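Local atomic coordinates of DNA polymerase (Bacillus phage phi29, PDB entry 2PY5), a protein that replicates viral DNA by protein-primed synthesis with strand displacement, high processivity and high fidelity, and removes nucleotides with its own 3'-5' exonuclease. Residues Gly28-Glu33 with Ile172-Leu177; Leu214-Asp219 with Ser395-Thr400; Asn251-Ala256 with Arg438-Thr443. The protein carries 2 engineered substitutions. All blocks are in the same frame, centred on the assembly; numbering follows the deposited sequence.

Contact 1 of 3, residues Gly28-Glu33 with Ile172-Leu177; sequences GYMNIE and IIAEAL
A174 and L177, one helical turn apart, are the residues of 172-177 that meet M30 of strand 24-31 and I32 in the loop just after it. I172 and I173, just ahead of them, pack elsewhere, on V130 and I133 of helix 130-136. A174 then presents its methyl group to two neighbours at once: CB lies 4.2 Å from M30 SD and 4.1 Å from I32 CA, so the small residue lets the chain at I32 come close, with the CA atoms of I32 and A174 only 4.6 Å apart. M30 runs extended as far as its sulfur, which does the touching at the edge of the contact. I32 meets the same spot with two branches. With CG1 beside the backbone N (chi1 -71°), I32 CG2 falls anti to that nitrogen and is carried to A174 O, 3.6 Å away, while CG1 lies alongside A174 CA and CB. A176 faces the other way, onto I133. L177 closes the contact methyl to methyl: its CD1 is 3.8 Å from I32 CD1, the two side chains crossing at an oblique angle. No hydrogen bond joins the segments; the grip is apolar and buried. This is a helix laid against the mixed sheet of the 3'-5' exonuclease domain: strand 24-31 pairs with strand 8-15, which holds the exonuclease residue E14, and helix 160-182 carries the magnesium ligand D169.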
# COMPACT_ATOMS: atom_id res chain seq x y z
N GLY F 28 -22.81 -8.57 -11.67
CA GLY F 28 -23.55 -8.90 -10.47
C GLY F 28 -23.62 -7.66 -9.62
O GLY F 28 -22.67 -6.87 -9.57
N TYR F 29 -24.76 -7.47 -8.96
CA TYR F 29 -24.89 -6.51 -7.85
C TYR F 29 -25.59 -7.13 -6.66
O TYR F 29 -26.42 -8.00 -6.83
CB TYR F 29 -25.58 -5.20 -8.27
CG TYR F 29 -27.04 -5.29 -8.66
CD1 TYR F 29 -28.05 -5.44 -7.68
CD2 TYR F 29 -27.43 -5.20 -9.99
CE1 TYR F 29 -29.39 -5.51 -8.03
CE2 TYR F 29 -28.77 -5.26 -10.34
CZ TYR F 29 -29.75 -5.41 -9.35
OH TYR F 29 -31.09 -5.48 -9.68
N MET F 30 -25.23 -6.68 -5.46
CA MET F 30 -25.80 -7.21 -4.23
C MET F 30 -25.87 -6.07 -3.20
O MET F 30 -24.88 -5.40 -2.95
CB MET F 30 -24.96 -8.36 -3.67
CG MET F 30 -25.47 -8.91 -2.35
SD MET F 30 -24.64 -10.40 -1.76
CE MET F 30 -25.39 -11.64 -2.80
N ASN F 31 -27.07 -5.89 -2.61
CA ASN F 31 -27.32 -4.87 -1.59
C ASN F 31 -26.49 -5.24 -0.35
O ASN F 31 -26.66 -6.31 0.21
CB ASN F 31 -28.82 -4.86 -1.31
CG ASN F 31 -29.28 -3.74 -0.39
OD1 ASN F 31 -30.44 -3.30 -0.48
ND2 ASN F 31 -28.44 -3.32 0.50
N ILE F 32 -25.58 -4.35 0.03
CA ILE F 32 -24.64 -4.56 1.13
C ILE F 32 -25.36 -4.73 2.47
O ILE F 32 -24.88 -5.46 3.36
CB ILE F 32 -23.63 -3.39 1.19
CG1 ILE F 32 -22.68 -3.48 -0.01
CG2 ILE F 32 -22.81 -3.36 2.49
CD1 ILE F 32 -21.80 -2.24 -0.21
N GLU F 33 -26.51 -4.08 2.60
CA GLU F 33 -27.32 -4.16 3.82
C GLU F 33 -28.25 -5.36 3.82
O GLU F 33 -28.58 -5.86 4.89
CB GLU F 33 -28.13 -2.87 4.01
CG GLU F 33 -27.27 -1.62 4.12
CD GLU F 33 -28.09 -0.36 4.32
OE1 GLU F 33 -28.85 0.00 3.41
OE2 GLU F 33 -27.98 0.25 5.41
N ILE F 172 -18.78 -11.63 -0.78
CA ILE F 172 -17.60 -11.45 0.09
C ILE F 172 -17.40 -9.95 0.38
O ILE F 172 -17.25 -9.54 1.54
CB ILE F 172 -16.33 -12.03 -0.54
CG1 ILE F 172 -16.37 -13.56 -0.48
CG2 ILE F 172 -15.06 -11.50 0.18
CD1 ILE F 172 -15.46 -14.22 -1.49
N ILE F 173 -17.39 -9.14 -0.68
CA ILE F 173 -17.20 -7.70 -0.52
C ILE F 173 -18.40 -7.05 0.21
O ILE F 173 -18.20 -6.20 1.07
CB ILE F 173 -16.88 -7.02 -1.86
CG1 ILE F 173 -15.52 -7.50 -2.41
CG2 ILE F 173 -16.88 -5.50 -1.70
CD1 ILE F 173 -14.31 -7.28 -1.46
N ALA F 174 -19.62 -7.49 -0.08
CA ALA F 174 -20.78 -7.01 0.69
C ALA F 174 -20.64 -7.29 2.18
O ALA F 174 -20.92 -6.43 3.00
CB ALA F 174 -22.08 -7.62 0.16
N GLU F 175 -20.25 -8.51 2.53
CA GLU F 175 -20.12 -8.90 3.93
C GLU F 175 -19.02 -8.10 4.63
O GLU F 175 -19.19 -7.65 5.76
CB GLU F 175 -19.86 -10.40 4.06
CG GLU F 175 -21.09 -11.27 3.67
CD GLU F 175 -20.81 -12.77 3.66
OE1 GLU F 175 -19.63 -13.17 3.66
OE2 GLU F 175 -21.79 -13.55 3.68
N ALA F 176 -17.89 -7.95 3.95
CA ALA F 176 -16.74 -7.25 4.54
C ALA F 176 -17.04 -5.76 4.70
O ALA F 176 -16.75 -5.19 5.75
CB ALA F 176 -15.48 -7.46 3.70
N LEU F 177 -17.63 -5.15 3.67
CA LEU F 177 -17.97 -3.73 3.77
C LEU F 177 -19.02 -3.46 4.85
O LEU F 177 -18.92 -2.48 5.57
CB LEU F 177 -18.47 -3.18 2.45
CG LEU F 177 -17.41 -3.01 1.38
CD1 LEU F 177 -18.07 -2.61 0.08
CD2 LEU F 177 -16.38 -1.95 1.80

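Contact 2 of 3, residues Leu214-Asp219 with Ser395-Thr400. With nucleotides of chain C.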
# COMPACT_ATOMS: atom_id res chain seq x y z
N LEU F 214 0.63 24.05 6.84
CA LEU F 214 1.80 24.69 6.29
C LEU F 214 1.51 25.25 4.91
O LEU F 214 0.65 24.75 4.16
CB LEU F 214 2.98 23.72 6.22
CG LEU F 214 3.49 23.09 7.54
CD1 LEU F 214 4.92 22.59 7.27
CD2 LEU F 214 3.44 24.02 8.73
N SER F 215 2.23 26.31 4.55
CA SER F 215 2.13 26.84 3.22
C SER F 215 2.57 25.77 2.21
O SER F 215 3.30 24.83 2.54
CB SER F 215 3.01 28.07 3.07
OG SER F 215 4.38 27.69 3.04
N LEU F 216 2.12 25.91 0.98
CA LEU F 216 2.52 24.98 -0.05
C LEU F 216 4.04 24.96 -0.25
O LEU F 216 4.62 23.89 -0.47
CB LEU F 216 1.80 25.28 -1.36
CG LEU F 216 0.28 25.06 -1.29
CD1 LEU F 216 -0.41 25.55 -2.58
CD2 LEU F 216 -0.08 23.60 -1.02
N GLY F 217 4.68 26.12 -0.16
CA GLY F 217 6.15 26.19 -0.34
C GLY F 217 6.89 25.46 0.77
O GLY F 217 7.87 24.74 0.52
N LEU F 218 6.43 25.63 2.00
CA LEU F 218 7.07 24.94 3.12
C LEU F 218 6.80 23.46 3.05
O LEU F 218 7.69 22.65 3.33
CB LEU F 218 6.62 25.50 4.47
CG LEU F 218 7.17 26.89 4.82
CD1 LEU F 218 6.74 27.25 6.23
CD2 LEU F 218 8.71 26.95 4.68
N ASP F 219 5.56 23.08 2.70
CA ASP F 219 5.23 21.67 2.58
C ASP F 219 6.13 20.98 1.55
O ASP F 219 6.56 19.87 1.76
CB ASP F 219 3.76 21.47 2.20
CG ASP F 219 3.34 20.04 2.33
OD1 ASP F 219 3.22 19.36 1.29
OD2 ASP F 219 3.19 19.58 3.50
N SER F 395 0.15 13.36 2.95
CA SER F 395 -0.72 13.52 1.79
C SER F 395 -0.27 14.72 0.97
O SER F 395 -0.04 15.80 1.52
CB SER F 395 -2.16 13.76 2.26
OG SER F 395 -2.71 12.63 2.91
N ASN F 396 -0.18 14.56 -0.35
CA ASN F 396 0.32 15.59 -1.20
C ASN F 396 -0.79 16.60 -1.47
O ASN F 396 -1.86 16.23 -1.95
CB ASN F 396 0.81 14.97 -2.53
CG ASN F 396 1.77 15.87 -3.31
OD1 ASN F 396 2.84 15.42 -3.78
ND2 ASN F 396 1.42 17.10 -3.45
N PRO F 397 -0.54 17.89 -1.17
CA PRO F 397 -1.57 18.91 -1.38
C PRO F 397 -1.90 19.14 -2.86
O PRO F 397 -2.94 19.70 -3.15
CB PRO F 397 -0.96 20.15 -0.74
CG PRO F 397 0.52 19.92 -0.82
CD PRO F 397 0.70 18.47 -0.61
N ASP F 398 -1.02 18.73 -3.77
CA ASP F 398 -1.32 18.75 -5.22
C ASP F 398 -2.24 17.58 -5.58
O ASP F 398 -1.79 16.43 -5.63
CB ASP F 398 -0.04 18.69 -6.03
CG ASP F 398 -0.27 18.82 -7.51
OD1 ASP F 398 0.73 18.73 -8.28
OD2 ASP F 398 -1.43 18.99 -7.92
N VAL F 399 -3.52 17.89 -5.80
CA VAL F 399 -4.51 16.87 -6.11
C VAL F 399 -4.99 16.95 -7.54
O VAL F 399 -6.05 16.43 -7.88
CB VAL F 399 -5.70 16.89 -5.12
CG1 VAL F 399 -5.23 16.38 -3.75
CG2 VAL F 399 -6.34 18.26 -4.99
N THR F 400 -4.17 17.57 -8.39
CA THR F 400 -4.41 17.58 -9.84
C THR F 400 -4.59 16.15 -10.30
O THR F 400 -3.78 15.28 -9.98
CB THR F 400 -3.22 18.24 -10.57
OG1 THR F 400 -3.00 19.54 -10.02
CG2 THR F 400 -3.47 18.36 -12.09
P DT C 5 -0.93 10.93 -1.65
OP1 DT C 5 -0.91 12.37 -1.90
OP2 DT C 5 -1.68 10.05 -2.62
O5' DT C 5 0.53 10.35 -1.52
C5' DT C 5 1.40 10.97 -0.57
C4' DT C 5 2.65 10.14 -0.47
O4' DT C 5 2.32 8.79 -0.07
C3' DT C 5 3.39 10.01 -1.79
O3' DT C 5 4.48 10.88 -1.73
C2' DT C 5 3.83 8.56 -1.91
C1' DT C 5 3.03 7.83 -0.84
N1 DT C 5 2.03 6.82 -1.36
C2 DT C 5 2.41 5.50 -1.42
O2 DT C 5 3.52 5.12 -1.09
N3 DT C 5 1.44 4.65 -1.89
C4 DT C 5 0.15 4.97 -2.29
O4 DT C 5 -0.65 4.13 -2.70
C5 DT C 5 -0.19 6.36 -2.21
C7 DT C 5 -1.56 6.84 -2.62
C6 DT C 5 0.75 7.21 -1.75
P DC C 4 -6.73 8.45 0.77
OP1 DC C 4 -6.24 7.08 0.54
OP2 DC C 4 -7.72 8.75 1.85
O5' DC C 4 -5.53 9.47 1.01
C5' DC C 4 -4.40 9.39 0.19
C4' DC C 4 -3.16 9.48 1.06
O4' DC C 4 -3.08 8.35 1.97
C3' DC C 4 -1.87 9.42 0.25
O3' DC C 4 -1.56 10.70 -0.22
C2' DC C 4 -0.88 8.92 1.28
C1' DC C 4 -1.73 7.94 2.07
N1 DC C 4 -1.57 6.55 1.59
C2 DC C 4 -0.34 5.90 1.84
O2 DC C 4 0.57 6.50 2.44
N3 DC C 4 -0.17 4.62 1.43
C4 DC C 4 -1.16 3.99 0.79
N4 DC C 4 -0.93 2.73 0.41
C5 DC C 4 -2.41 4.63 0.53
C6 DC C 4 -2.58 5.89 0.93
P DT C 6 4.65 12.08 -2.76
OP1 DT C 6 5.67 12.95 -2.15
OP2 DT C 6 3.32 12.60 -3.20
O5' DT C 6 5.28 11.35 -4.04
C5' DT C 6 6.61 10.86 -4.03
C4' DT C 6 6.93 10.33 -5.41
O4' DT C 6 6.18 9.10 -5.58
C3' DT C 6 6.54 11.25 -6.57
O3' DT C 6 7.55 11.28 -7.60
C2' DT C 6 5.24 10.65 -7.08
C1' DT C 6 5.43 9.16 -6.78
N1 DT C 6 4.17 8.35 -6.60
C2 DT C 6 4.08 7.13 -7.24
O2 DT C 6 4.98 6.67 -7.94
N3 DT C 6 2.90 6.45 -7.03
C4 DT C 6 1.81 6.86 -6.27
O4 DT C 6 0.80 6.17 -6.15
C5 DT C 6 1.97 8.15 -5.62
C7 DT C 6 0.87 8.72 -4.77
C6 DT C 6 3.12 8.82 -5.82
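P397 is the centre of this contact, its ring meeting L216 with CB and D219 with CD. The tight part lies at D219: OD1 comes within 3.3 Å of P397 CD, the ring carbon bonded to the proline nitrogen, and P397 CG is close behind. With CG anti to the backbone N (chi1 -169°), D219 points its carboxylate at the loop, where R223 forms a salt bridge to OD1 and T427 a hydrogen bond to OD2, so the group is fixed at both oxygens. The other side is more open. L216 CD2 sits 3.6 Å from P397 CB, the two side chains lying alongside and running in opposite directions, where L216 is exposed to solvent. Beyond it S215, also exposed, caps the helix, its OG accepting from L218 N at 3.1 Å. On the loop side the backbone turns to the DNA: N396 N donates to OP1 of DT5 of chain C at 2.8 Å, an almost straight bond of 164°. Farther on, the bond from T400 N to D398 OD2 (3.1 Å) makes an Asx turn; T400 OG1 adds a second bond to OD2, on its syn side, and R96 forms a salt bridge to OD1. P397, one residue before TPR2, the insertion of protein-primed B-family polymerases, packs on helix 216-223 in region 192-229, between the exonuclease and polymerisation regions, beside the bound strand.

Contact 3 of 3, residues Asn251-Ala256 with Arg438-Thr443. With EDO (1,2-ethanediol), chain X.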
# COMPACT_ATOMS: atom_id res chain seq x y z
N ASN F 251 7.94 -5.90 15.84
CA ASN F 251 6.52 -5.98 16.15
C ASN F 251 5.89 -4.61 15.93
O ASN F 251 6.13 -3.67 16.72
CB ASN F 251 6.31 -6.45 17.59
CG ASN F 251 6.87 -7.84 17.83
OD1 ASN F 251 6.61 -8.77 17.05
ND2 ASN F 251 7.61 -8.01 18.91
N SER F 252 5.14 -4.49 14.83
CA SER F 252 4.42 -3.28 14.45
C SER F 252 5.33 -2.05 14.34
O SER F 252 5.17 -1.07 15.07
CB SER F 252 3.25 -3.04 15.38
OG SER F 252 2.31 -4.12 15.27
N LEU F 253 6.25 -2.10 13.37
CA LEU F 253 7.26 -1.05 13.19
C LEU F 253 6.72 0.39 13.28
O LEU F 253 7.22 1.19 14.07
CB LEU F 253 7.95 -1.25 11.83
CG LEU F 253 9.03 -0.22 11.43
CD1 LEU F 253 10.28 -0.49 12.18
CD2 LEU F 253 9.24 -0.26 9.93
N TYR F 254 5.74 0.72 12.46
CA TYR F 254 5.32 2.12 12.35
C TYR F 254 4.53 2.56 13.57
O TYR F 254 4.90 3.58 14.18
CB TYR F 254 4.59 2.37 11.04
CG TYR F 254 5.53 2.37 9.84
CD1 TYR F 254 5.46 1.38 8.87
CD2 TYR F 254 6.50 3.35 9.69
CE1 TYR F 254 6.35 1.39 7.78
CE2 TYR F 254 7.36 3.36 8.62
CZ TYR F 254 7.29 2.39 7.68
OH TYR F 254 8.15 2.41 6.58
N PRO F 255 3.52 1.78 14.00
CA PRO F 255 2.91 2.13 15.28
C PRO F 255 3.91 2.24 16.44
O PRO F 255 3.74 3.10 17.33
CB PRO F 255 1.91 1.00 15.52
CG PRO F 255 1.50 0.59 14.16
CD PRO F 255 2.82 0.64 13.38
N ALA F 256 4.94 1.39 16.46
CA ALA F 256 5.95 1.46 17.51
C ALA F 256 6.68 2.81 17.49
O ALA F 256 6.92 3.39 18.54
CB ALA F 256 6.95 0.32 17.40
N ARG F 438 13.27 3.69 9.70
CA ARG F 438 14.54 3.35 9.04
C ARG F 438 15.66 3.22 10.06
O ARG F 438 16.46 2.29 10.02
CB ARG F 438 14.93 4.37 7.97
CG ARG F 438 14.09 4.34 6.77
CD ARG F 438 14.67 5.21 5.64
NE ARG F 438 14.62 6.63 5.97
CZ ARG F 438 13.53 7.39 5.91
NH1 ARG F 438 12.36 6.89 5.52
NH2 ARG F 438 13.59 8.67 6.21
N TYR F 439 15.72 4.18 10.99
CA TYR F 439 16.73 4.18 12.04
C TYR F 439 16.68 2.87 12.83
O TYR F 439 17.71 2.27 13.13
CB TYR F 439 16.49 5.38 12.97
CG TYR F 439 17.41 5.44 14.15
CD1 TYR F 439 18.62 6.08 14.07
CD2 TYR F 439 17.05 4.84 15.36
CE1 TYR F 439 19.47 6.13 15.14
CE2 TYR F 439 17.90 4.89 16.45
CZ TYR F 439 19.11 5.53 16.33
OH TYR F 439 19.99 5.60 17.41
N THR F 440 15.47 2.45 13.18
CA THR F 440 15.30 1.23 13.94
C THR F 440 15.94 0.04 13.24
O THR F 440 16.67 -0.76 13.86
CB THR F 440 13.84 0.94 14.18
OG1 THR F 440 13.26 2.04 14.92
CG2 THR F 440 13.66 -0.37 14.94
N THR F 441 15.64 -0.10 11.95
CA THR F 441 16.12 -1.24 11.18
C THR F 441 17.62 -1.15 10.83
O THR F 441 18.36 -2.11 11.02
CB THR F 441 15.25 -1.38 9.94
OG1 THR F 441 13.93 -1.73 10.38
CG2 THR F 441 15.82 -2.41 8.93
N ILE F 442 18.06 0.01 10.38
CA ILE F 442 19.46 0.22 10.02
C ILE F 442 20.37 0.01 11.22
O ILE F 442 21.44 -0.62 11.10
CB ILE F 442 19.68 1.61 9.39
CG1 ILE F 442 18.93 1.70 8.07
CG2 ILE F 442 21.17 1.89 9.23
CD1 ILE F 442 18.79 3.11 7.52
N THR F 443 19.99 0.52 12.39
CA THR F 443 20.86 0.41 13.56
C THR F 443 21.01 -1.05 14.04
O THR F 443 22.10 -1.47 14.42
CB THR F 443 20.44 1.34 14.71
OG1 THR F 443 19.11 1.04 15.13
CG2 THR F 443 20.53 2.79 14.29
C1 EDO X . 25.11 1.96 14.79
O1 EDO X . 26.54 2.10 14.82
C2 EDO X . 24.64 1.20 16.03
O2 EDO X . 24.02 -0.06 15.69
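L253, whose CD1 meets T440 and T441 across the contact, lays its other methyl, CD2, on one face of the Y254 ring, 3.9 Å above the plane and offset toward the rim; Y390 stacks with the same ring. On the other helix, T443 CG2 stands 3.6 Å above the centre of the Y439 ring, and W436 packs edge-to-face with it. That threonine has OG1 between its backbone N and carbonyl carbon (chi1 59°), which turns the hydroxyl back to donate to Y439 O at 2.7 Å. T443 N reaches the same oxygen from the opposite face of its plane. Segment 251-256 belongs to motif A of the B-family palm (DxxSLYP), which includes D249 and V250, ligands of the catalytic magnesium, and Y254, which binds 5-methyl-UTP and is probably involved in nucleotide selection; helix 427-447 backs it. The meeting is light: L253, with CG anti to its own N (chi1 179°), points CD1 at T440 CB and T441 OG1, each 4.3 Å away. Both hydroxyls have partners elsewhere, T440 OG1 with W436 O and R261, T441 OG1 with T457 O in the YCDTD motif. A 1,2-ethanediol, probably from the crystallisation liquor, donates through O2 to T443 O at 2.7 Å.

Contact 1 lies in the exonuclease region, contact 3 in the polymerisation region, and contact 2 joins region 192-229 to the latter. Contacts 1 and 3, on opposite sides of the chain's centre, have centres about 37 Å apart. Contact 2 lies about 36 Å from contact 1 and 27 Å from contact 3, centre to centre. Along the chain contacts 2 and 3 interleave, after contact 1 has closed. Contact 2 touches the DNA directly; contacts 1 and 3 approach bound nucleic acid to about 7 Å and 9 Å, nearest atoms. L177 of contact 1 is about 4 Å from S122, which binds single-stranded DNA and is essential for exonucleolysis; L253 of contact 3 is as near the magnesium ligand D458, side chain to side chain.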